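Local coordinates for protein methylocystis parvus OBBP MbnE (Methylocystis parvus OBBP, PDB 5ICQ) that probably binds methanobactin, a copper-chelating peptide natural product, in the periplasm as the solute-binding component of a transport system, at residues 446-451 and 471-476; 322-327 and 492-497; 343-348 and 464-469. All coordinates share one frame; numbering follows the deposited sequence.

Interaction 1 (446-451 and 471-476); sequences FEIMVK and VEVRVR
The carbonyl oxygen R474 O is gripped twice by the facing strand: I448 N donates a hydrogen bond to it over 2.8 Å, and E447 CA adds a CA-H···O contact at 3.1 Å. Similar bonds run on either side, from F446 N to E472 O, from R474 N to F446 O, from R476 N to I448 O and from V450 N to R476 O, in a parallel ladder whose strand axes diverge by 25°. On one face of the pair F446 lies beside V473. With CG between its own N and carbonyl carbon (chi1 73°), the ring is brought over to the facing strand, and one face takes V473 CG1 in a CH-pi contact, 4.2 Å from the centroid. V471 CG1 meets the edge of the same ring, 3.8 Å from F446 CE1, and I448 CD1 packs on V473 CG1. The other face is largely charged, with M449 as its apolar member. A bend at chi3 lays the R474 guanidinium over the F446–E447 backbone, with E447 CB under one of its faces, while E447 OE1 rests against R476 CG at 3.5 Å. The carboxylate's firm partner is R486 of helix 480-489, bridged through OE2. Strands 442-450 and 472-477 are joined by helix 453-467 in a beta-alpha-beta unit, and that helix covers the apolar face, where A459 meets I448 and V475 and A463 meets V473.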
loop_
_atom_site.group_PDB
_atom_site.type_symbol
_atom_site.label_atom_id
_atom_site.label_comp_id
_atom_site.label_asym_id
_atom_site.label_seq_id
_atom_site.Cartn_x
_atom_site.Cartn_y
_atom_site.Cartn_z
ATOM N N PHE A 446 -11.197 29.222 -6.635
ATOM C CA PHE A 446 -10.548 28.418 -5.606
ATOM C C PHE A 446 -9.103 28.174 -6.003
ATOM O O PHE A 446 -8.679 28.481 -7.118
ATOM C CB PHE A 446 -11.296 27.097 -5.356
ATOM C CG PHE A 446 -11.157 26.050 -6.456
ATOM C CD1 PHE A 446 -11.989 26.070 -7.565
ATOM C CD2 PHE A 446 -10.232 25.015 -6.341
ATOM C CE1 PHE A 446 -11.890 25.094 -8.553
ATOM C CE2 PHE A 446 -10.114 24.031 -7.334
ATOM C CZ PHE A 446 -10.951 24.068 -8.440
ATOM N N GLU A 447 -8.351 27.605 -5.071
ATOM C CA GLU A 447 -6.929 27.374 -5.262
ATOM C C GLU A 447 -6.633 25.885 -5.167
ATOM O O GLU A 447 -7.143 25.208 -4.267
ATOM C CB GLU A 447 -6.133 28.133 -4.202
ATOM C CG GLU A 447 -4.656 27.785 -4.168
ATOM C CD GLU A 447 -4.002 28.281 -2.887
ATOM O OE1 GLU A 447 -3.431 29.383 -2.888
ATOM O OE2 GLU A 447 -4.091 27.570 -1.872
ATOM N N ILE A 448 -5.807 25.373 -6.083
ATOM C CA ILE A 448 -5.249 24.023 -5.971
ATOM C C ILE A 448 -3.831 24.149 -5.446
ATOM O O ILE A 448 -2.963 24.717 -6.119
ATOM C CB ILE A 448 -5.242 23.281 -7.319
ATOM C CG1 ILE A 448 -6.652 23.193 -7.912
ATOM C CG2 ILE A 448 -4.623 21.865 -7.144
ATOM C CD1 ILE A 448 -6.678 22.561 -9.320
ATOM N N MET A 449 -3.570 23.595 -4.266
ATOM C CA MET A 449 -2.224 23.623 -3.709
ATOM C C MET A 449 -1.448 22.418 -4.227
ATOM O O MET A 449 -1.934 21.287 -4.144
ATOM C CB MET A 449 -2.275 23.614 -2.178
ATOM C CG MET A 449 -0.916 23.506 -1.526
ATOM S SD MET A 449 -1.014 23.530 0.296
ATOM C CE MET A 449 -1.668 21.899 0.654
ATOM N N VAL A 450 -0.245 22.653 -4.765
ATOM C CA VAL A 450 0.569 21.572 -5.308
ATOM C C VAL A 450 1.974 21.626 -4.716
ATOM O O VAL A 450 2.429 22.651 -4.212
ATOM C CB VAL A 450 0.645 21.603 -6.853
ATOM C CG1 VAL A 450 -0.739 21.390 -7.475
ATOM C CG2 VAL A 450 1.258 22.915 -7.341
ATOM N N LYS A 451 2.666 20.486 -4.789
ATOM C CA LYS A 451 3.975 20.358 -4.160
ATOM C C LYS A 451 5.134 20.184 -5.131
ATOM O O LYS A 451 6.284 20.348 -4.714
ATOM C CB LYS A 451 3.981 19.183 -3.172
ATOM C CG LYS A 451 3.970 17.811 -3.822
ATOM C CD LYS A 451 4.224 16.736 -2.762
ATOM C CE LYS A 451 4.217 15.338 -3.348
ATOM N NZ LYS A 451 4.634 14.337 -2.320
ATOM N N VAL A 471 -15.068 29.097 -14.082
ATOM C CA VAL A 471 -14.521 28.875 -12.746
ATOM C C VAL A 471 -13.069 29.334 -12.733
ATOM O O VAL A 471 -12.268 28.891 -13.563
ATOM C CB VAL A 471 -14.630 27.396 -12.333
ATOM C CG1 VAL A 471 -13.851 27.145 -11.037
ATOM C CG2 VAL A 471 -16.097 27.004 -12.173
ATOM N N GLU A 472 -12.733 30.215 -11.795
ATOM C CA GLU A 472 -11.376 30.727 -11.654
ATOM C C GLU A 472 -10.583 29.797 -10.738
ATOM O O GLU A 472 -10.982 29.562 -9.598
ATOM C CB GLU A 472 -11.405 32.146 -11.092
ATOM C CG GLU A 472 -10.032 32.704 -10.734
ATOM C CD GLU A 472 -10.125 34.105 -10.169
ATOM O OE1 GLU A 472 -10.702 34.982 -10.848
ATOM O OE2 GLU A 472 -9.644 34.324 -9.039
ATOM N N VAL A 473 -9.471 29.257 -11.235
ATOM C CA VAL A 473 -8.674 28.298 -10.467
ATOM C C VAL A 473 -7.242 28.806 -10.394
ATOM O O VAL A 473 -6.579 28.949 -11.425
ATOM C CB VAL A 473 -8.705 26.895 -11.087
ATOM C CG1 VAL A 473 -7.963 25.904 -10.173
ATOM C CG2 VAL A 473 -10.155 26.440 -11.353
ATOM N N ARG A 474 -6.754 29.053 -9.185
ATOM C CA ARG A 474 -5.364 29.433 -8.995
ATOM C C ARG A 474 -4.549 28.212 -8.585
ATOM O O ARG A 474 -4.902 27.518 -7.627
ATOM C CB ARG A 474 -5.270 30.531 -7.935
ATOM C CG ARG A 474 -6.147 31.729 -8.282
ATOM C CD ARG A 474 -6.564 32.543 -7.064
ATOM N NE ARG A 474 -7.826 32.086 -6.476
ATOM C CZ ARG A 474 -7.967 31.725 -5.204
ATOM N NH1 ARG A 474 -6.927 31.765 -4.383
ATOM N NH2 ARG A 474 -9.146 31.334 -4.747
ATOM N N VAL A 475 -3.461 27.950 -9.305
ATOM C CA VAL A 475 -2.585 26.816 -9.009
ATOM C C VAL A 475 -1.355 27.374 -8.310
ATOM O O VAL A 475 -0.627 28.191 -8.891
ATOM C CB VAL A 475 -2.202 26.049 -10.287
ATOM C CG1 VAL A 475 -1.217 24.900 -9.977
ATOM C CG2 VAL A 475 -3.451 25.506 -10.966
ATOM N N ARG A 476 -1.119 26.967 -7.062
ATOM C CA ARG A 476 0.013 27.508 -6.311
ATOM C C ARG A 476 0.925 26.396 -5.820
ATOM O O ARG A 476 0.513 25.536 -5.028
ATOM C CB ARG A 476 -0.448 28.388 -5.144
ATOM C CG ARG A 476 -1.254 29.614 -5.593
ATOM C CD ARG A 476 -0.609 30.387 -6.766
ATOM N NE ARG A 476 -1.491 31.449 -7.279
ATOM C CZ ARG A 476 -1.662 31.778 -8.560
ATOM N NH1 ARG A 476 -1.015 31.122 -9.534
ATOM N NH2 ARG A 476 -2.507 32.753 -8.872
#

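Interaction 2 (322-327 and 492-497); sequences NGFVFN and FDMMIG
M494 reaches across to two phenylalanines of the facing strand: its methyl CE lies over one face of the F326 ring, 3.8 Å from the centroid, while SD rests on F324 CB at 3.7 Å and makes an oblique Met-aromatic contact with that ring. The chain leaves the backbone with CG anti to N (chi1 176°) and bends only at its last torsion, which turns the methyl onto F326. Further along the same face I496 CG1 runs beside F324 CD1 at 3.7 Å. Beneath these side chains the strands are antiparallel. G323 and G497 form one hydrogen-bonded pair and V325 and M495 the next, where V325 N meets M495 O at 2.7 Å almost in line, but the return bond from M495 N to V325 O is longer, 3.3 Å. Beyond the strand end N327 takes over: its N donates to D493 O, and ND2 reaches F492 O over 2.9 Å with the acceptor in the amide plane. Backbone and side chain of N327 together carry the bonding past the strand end. With strand 442-450 parallel to 494-498 and strand 567-572 antiparallel to 322-326, the pair forms the inner part of a mixed sheet, consistent with a lobe of a family 5 solute-binding protein.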
loop_
_atom_site.group_PDB
_atom_site.type_symbol
_atom_site.label_atom_id
_atom_site.label_comp_id
_atom_site.label_asym_id
_atom_site.label_seq_id
_atom_site.Cartn_x
_atom_site.Cartn_y
_atom_site.Cartn_z
ATOM N N ASN A 322 -5.227 7.816 -6.460
ATOM C CA ASN A 322 -4.801 9.196 -6.270
ATOM C C ASN A 322 -5.838 10.099 -6.921
ATOM O O ASN A 322 -6.515 9.692 -7.868
ATOM C CB ASN A 322 -3.446 9.486 -6.931
ATOM C CG ASN A 322 -2.365 8.537 -6.506
ATOM O OD1 ASN A 322 -2.312 8.114 -5.353
ATOM N ND2 ASN A 322 -1.476 8.205 -7.438
ATOM N N GLY A 323 -5.955 11.329 -6.434
ATOM C CA GLY A 323 -6.929 12.215 -7.054
ATOM C C GLY A 323 -6.827 13.629 -6.537
ATOM O O GLY A 323 -6.163 13.902 -5.532
ATOM N N PHE A 324 -7.504 14.538 -7.250
ATOM C CA PHE A 324 -7.759 15.872 -6.719
ATOM C C PHE A 324 -8.780 15.768 -5.596
ATOM O O PHE A 324 -9.907 15.326 -5.826
ATOM C CB PHE A 324 -8.302 16.811 -7.805
ATOM C CG PHE A 324 -7.307 17.184 -8.872
ATOM C CD1 PHE A 324 -6.279 18.090 -8.606
ATOM C CD2 PHE A 324 -7.438 16.677 -10.157
ATOM C CE1 PHE A 324 -5.366 18.452 -9.601
ATOM C CE2 PHE A 324 -6.548 17.050 -11.161
ATOM C CZ PHE A 324 -5.507 17.944 -10.875
ATOM N N VAL A 325 -8.413 16.206 -4.396
ATOM C CA VAL A 325 -9.282 16.089 -3.230
ATOM C C VAL A 325 -9.983 17.417 -2.995
ATOM O O VAL A 325 -9.320 18.454 -2.887
ATOM C CB VAL A 325 -8.480 15.694 -1.980
ATOM C CG1 VAL A 325 -9.404 15.694 -0.774
ATOM C CG2 VAL A 325 -7.846 14.316 -2.158
ATOM N N PHE A 326 -11.314 17.383 -2.865
ATOM C CA PHE A 326 -12.078 18.559 -2.452
ATOM C C PHE A 326 -12.046 18.710 -0.935
ATOM O O PHE A 326 -12.253 17.743 -0.198
ATOM C CB PHE A 326 -13.551 18.442 -2.883
ATOM C CG PHE A 326 -13.775 18.397 -4.375
ATOM C CD1 PHE A 326 -13.943 19.570 -5.104
ATOM C CD2 PHE A 326 -13.907 17.179 -5.031
ATOM C CE1 PHE A 326 -14.204 19.522 -6.478
ATOM C CE2 PHE A 326 -14.148 17.115 -6.383
ATOM C CZ PHE A 326 -14.308 18.290 -7.116
ATOM N N ASN A 327 -11.829 19.933 -0.458
ATOM C CA ASN A 327 -11.951 20.154 0.980
ATOM C C ASN A 327 -13.418 20.420 1.279
ATOM O O ASN A 327 -13.892 21.560 1.207
ATOM C CB ASN A 327 -11.068 21.302 1.458
ATOM C CG ASN A 327 -11.134 21.471 2.973
ATOM O OD1 ASN A 327 -11.937 20.811 3.636
ATOM N ND2 ASN A 327 -10.284 22.334 3.527
ATOM N N PHE A 492 -6.464 24.249 2.667
ATOM C CA PHE A 492 -6.464 24.203 1.209
ATOM C C PHE A 492 -7.912 24.128 0.737
ATOM O O PHE A 492 -8.805 23.720 1.490
ATOM C CB PHE A 492 -5.645 23.010 0.680
ATOM C CG PHE A 492 -6.132 21.661 1.186
ATOM C CD1 PHE A 492 -7.180 21.001 0.551
ATOM C CD2 PHE A 492 -5.536 21.064 2.293
ATOM C CE1 PHE A 492 -7.645 19.777 1.025
ATOM C CE2 PHE A 492 -5.987 19.828 2.768
ATOM C CZ PHE A 492 -7.043 19.190 2.132
ATOM N N ASP A 493 -8.138 24.568 -0.510
ATOM C CA ASP A 493 -9.421 24.310 -1.167
ATOM C C ASP A 493 -9.412 22.942 -1.830
ATOM O O ASP A 493 -10.382 22.176 -1.720
ATOM C CB ASP A 493 -9.724 25.374 -2.236
ATOM C CG ASP A 493 -9.899 26.772 -1.667
ATOM O OD1 ASP A 493 -10.364 26.919 -0.510
ATOM O OD2 ASP A 493 -9.581 27.732 -2.407
ATOM N N MET A 494 -8.319 22.640 -2.530
ATOM C CA MET A 494 -8.126 21.393 -3.256
ATOM C C MET A 494 -6.641 21.067 -3.247
ATOM O O MET A 494 -5.799 21.967 -3.293
ATOM C CB MET A 494 -8.629 21.511 -4.705
ATOM C CG MET A 494 -8.374 20.257 -5.568
ATOM S SD MET A 494 -9.144 20.412 -7.200
ATOM C CE MET A 494 -10.864 20.169 -6.779
ATOM N N MET A 495 -6.324 19.782 -3.169
ATOM C CA MET A 495 -4.941 19.347 -3.276
ATOM C C MET A 495 -4.980 17.948 -3.853
ATOM O O MET A 495 -6.054 17.371 -4.040
ATOM C CB MET A 495 -4.218 19.391 -1.918
ATOM C CG MET A 495 -4.801 18.478 -0.854
ATOM S SD MET A 495 -3.730 18.435 0.622
ATOM C CE MET A 495 -2.445 17.314 0.058
ATOM N N ILE A 496 -3.814 17.399 -4.158
ATOM C CA ILE A 496 -3.741 16.038 -4.686
ATOM C C ILE A 496 -3.426 15.107 -3.527
ATOM O O ILE A 496 -2.496 15.365 -2.755
ATOM C CB ILE A 496 -2.707 15.933 -5.819
ATOM C CG1 ILE A 496 -3.251 16.679 -7.043
ATOM C CG2 ILE A 496 -2.427 14.466 -6.149
ATOM C CD1 ILE A 496 -2.248 16.858 -8.181
ATOM N N GLY A 497 -4.226 14.048 -3.374
ATOM C CA GLY A 497 -4.072 13.143 -2.258
ATOM C C GLY A 497 -3.993 11.709 -2.735
ATOM O O GLY A 497 -4.385 11.382 -3.854
#

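Interaction 3 (343-348 and 464-469); sequences GMMFDF and SSLARI
A type I beta turn from G343 to F346, closed by a weak bond from F346 N to G343 O, brings M345 against the 464-469 segment, which carries part of helix 453-467, its CA 5.9 Å from the CA of S465. M345 carries most of the contact. Bent at both chi2 (-58°) and chi3, its chain curls against L466, R468 and I469: CB meets L466 CD2 at 3.9 Å, CG meets I469 CD1, and the methyl CE approaches the R468 guanidinium obliquely, 3.3 Å from NH1. No direct hydrogen bond links the segments, and water does that work instead. One molecule donates to M345 O at 2.7 Å and accepts from R468 NH1 at 2.8 Å, tying a turn carbonyl to the arginine. A second accepts from D347 N and is hydrogen-bonded to S465 OG at 2.9 Å. S465 CB also presses against M345 O. M345, a buried residue, also touches A421 of helix 415-427. D347 OD1 accepts from W350 N of the following helix and is also hydrogen-bonded to S408 OG. This is the N-cap arrangement of helix 348-355, set in the short turn joining helix 336-343 to helix 348-355, a turn that packs on helix 453-467.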
loop_
_atom_site.group_PDB
_atom_site.type_symbol
_atom_site.label_atom_id
_atom_site.label_comp_id
_atom_site.label_asym_id
_atom_site.label_seq_id
_atom_site.Cartn_x
_atom_site.Cartn_y
_atom_site.Cartn_z
ATOM N N GLY A 343 -15.765 17.438 -11.349
ATOM C CA GLY A 343 -15.032 16.256 -11.767
ATOM C C GLY A 343 -15.196 15.951 -13.240
ATOM O O GLY A 343 -14.285 15.410 -13.868
ATOM N N MET A 344 -16.350 16.297 -13.812
ATOM C CA MET A 344 -16.596 16.068 -15.233
ATOM C C MET A 344 -15.641 16.836 -16.121
ATOM O O MET A 344 -15.485 16.491 -17.298
ATOM C CB MET A 344 -18.015 16.492 -15.603
ATOM C CG MET A 344 -19.095 15.628 -15.029
ATOM S SD MET A 344 -20.696 16.318 -15.493
ATOM C CE MET A 344 -21.754 15.110 -14.696
ATOM N N MET A 345 -15.034 17.894 -15.607
ATOM C CA MET A 345 -14.239 18.757 -16.459
ATOM C C MET A 345 -12.783 18.331 -16.556
ATOM O O MET A 345 -12.049 18.889 -17.374
ATOM C CB MET A 345 -14.327 20.195 -15.963
ATOM C CG MET A 345 -15.753 20.749 -15.955
ATOM S SD MET A 345 -16.565 20.703 -17.576
ATOM C CE MET A 345 -15.481 21.766 -18.535
ATOM N N PHE A 346 -12.339 17.352 -15.770
ATOM C CA PHE A 346 -10.952 16.911 -15.884
ATOM C C PHE A 346 -10.784 16.061 -17.139
ATOM O O PHE A 346 -11.469 15.051 -17.301
ATOM C CB PHE A 346 -10.508 16.113 -14.658
ATOM C CG PHE A 346 -9.088 15.633 -14.765
ATOM C CD1 PHE A 346 -8.042 16.543 -14.760
ATOM C CD2 PHE A 346 -8.800 14.289 -14.917
ATOM C CE1 PHE A 346 -6.730 16.124 -14.888
ATOM C CE2 PHE A 346 -7.490 13.862 -15.040
ATOM C CZ PHE A 346 -6.458 14.779 -15.022
ATOM N N ASP A 347 -9.854 16.451 -18.016
ATOM C CA ASP A 347 -9.664 15.780 -19.306
ATOM C C ASP A 347 -8.436 14.875 -19.213
ATOM O O ASP A 347 -7.312 15.286 -19.505
ATOM C CB ASP A 347 -9.527 16.808 -20.425
ATOM C CG ASP A 347 -9.448 16.165 -21.804
ATOM O OD1 ASP A 347 -9.186 14.949 -21.890
ATOM O OD2 ASP A 347 -9.643 16.874 -22.807
ATOM N N PHE A 348 -8.659 13.622 -18.811
ATOM C CA PHE A 348 -7.527 12.717 -18.626
ATOM C C PHE A 348 -6.863 12.368 -19.951
ATOM O O PHE A 348 -5.637 12.248 -20.022
ATOM C CB PHE A 348 -7.959 11.425 -17.932
ATOM C CG PHE A 348 -6.919 10.339 -18.025
ATOM C CD1 PHE A 348 -5.694 10.496 -17.392
ATOM C CD2 PHE A 348 -7.149 9.185 -18.767
ATOM C CE1 PHE A 348 -4.708 9.518 -17.490
ATOM C CE2 PHE A 348 -6.165 8.190 -18.860
ATOM C CZ PHE A 348 -4.946 8.369 -18.219
ATOM N N SER A 464 -7.350 25.062 -16.671
ATOM C CA SER A 464 -7.716 25.505 -18.010
ATOM C C SER A 464 -9.071 24.946 -18.427
ATOM O O SER A 464 -9.864 25.636 -19.075
ATOM C CB SER A 464 -6.621 25.084 -18.994
ATOM O OG SER A 464 -6.904 25.553 -20.295
ATOM N N SER A 465 -9.357 23.694 -18.065
ATOM C CA SER A 465 -10.664 23.108 -18.368
ATOM C C SER A 465 -11.783 23.771 -17.576
ATOM O O SER A 465 -12.868 24.027 -18.114
ATOM C CB SER A 465 -10.638 21.609 -18.072
ATOM O OG SER A 465 -9.824 20.940 -19.018
ATOM N N LEU A 466 -11.556 24.019 -16.285
ATOM C CA LEU A 466 -12.593 24.626 -15.457
ATOM C C LEU A 466 -12.889 26.052 -15.886
ATOM O O LEU A 466 -14.020 26.524 -15.721
ATOM C CB LEU A 466 -12.174 24.583 -13.984
ATOM C CG LEU A 466 -12.320 23.165 -13.403
ATOM C CD1 LEU A 466 -11.550 23.039 -12.106
ATOM C CD2 LEU A 466 -13.802 22.797 -13.172
ATOM N N ALA A 467 -11.894 26.757 -16.429
ATOM C CA ALA A 467 -12.145 28.100 -16.943
ATOM C C ALA A 467 -13.254 28.097 -17.986
ATOM O O ALA A 467 -13.960 29.103 -18.145
ATOM C CB ALA A 467 -10.865 28.689 -17.537
ATOM N N ARG A 468 -13.423 26.984 -18.702
ATOM C CA ARG A 468 -14.443 26.902 -19.745
ATOM C C ARG A 468 -15.864 26.906 -19.192
ATOM O O ARG A 468 -16.794 27.189 -19.952
ATOM C CB ARG A 468 -14.218 25.663 -20.616
ATOM C CG ARG A 468 -12.967 25.756 -21.502
ATOM C CD ARG A 468 -12.631 24.435 -22.186
ATOM N NE ARG A 468 -13.813 23.599 -22.391
ATOM C CZ ARG A 468 -14.035 22.443 -21.774
ATOM N NH1 ARG A 468 -13.147 21.971 -20.898
ATOM N NH2 ARG A 468 -15.142 21.759 -22.029
ATOM N N ILE A 469 -16.063 26.637 -17.897
ATOM C CA ILE A 469 -17.399 26.786 -17.314
ATOM C C ILE A 469 -17.397 27.943 -16.320
ATOM O O ILE A 469 -18.204 27.976 -15.385
ATOM C CB ILE A 469 -17.900 25.486 -16.649
ATOM C CG1 ILE A 469 -16.906 24.971 -15.604
ATOM C CG2 ILE A 469 -18.203 24.416 -17.703
ATOM C CD1 ILE A 469 -17.492 23.899 -14.696
HETATM O O HOH W 1 -12.467 19.382 -20.003
HETATM O O HOH W 2 -8.424 18.834 -17.531
#

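In the fold
The three contacts lie in and beside one mixed sheet. Interactions 1 and 2 both belong to it: strands 442-450 and 494-498 are neighbours, joined by a bond from M449 N to M494 O, and D493 OD2 accepts from E447 N. Interaction 2 is the buried one, rich in thioether and aromatic groups; interaction 1 is partly buried, apolar under its helix and largely charged on the other side. Interaction 3 lies outside the sheet, partly buried and water-bridged, yet L466 packs on F446 and V473 of interaction 1, while F346 touches F324 of interaction 2. Both other contacts are nested in the chain loop that interaction 2 closes.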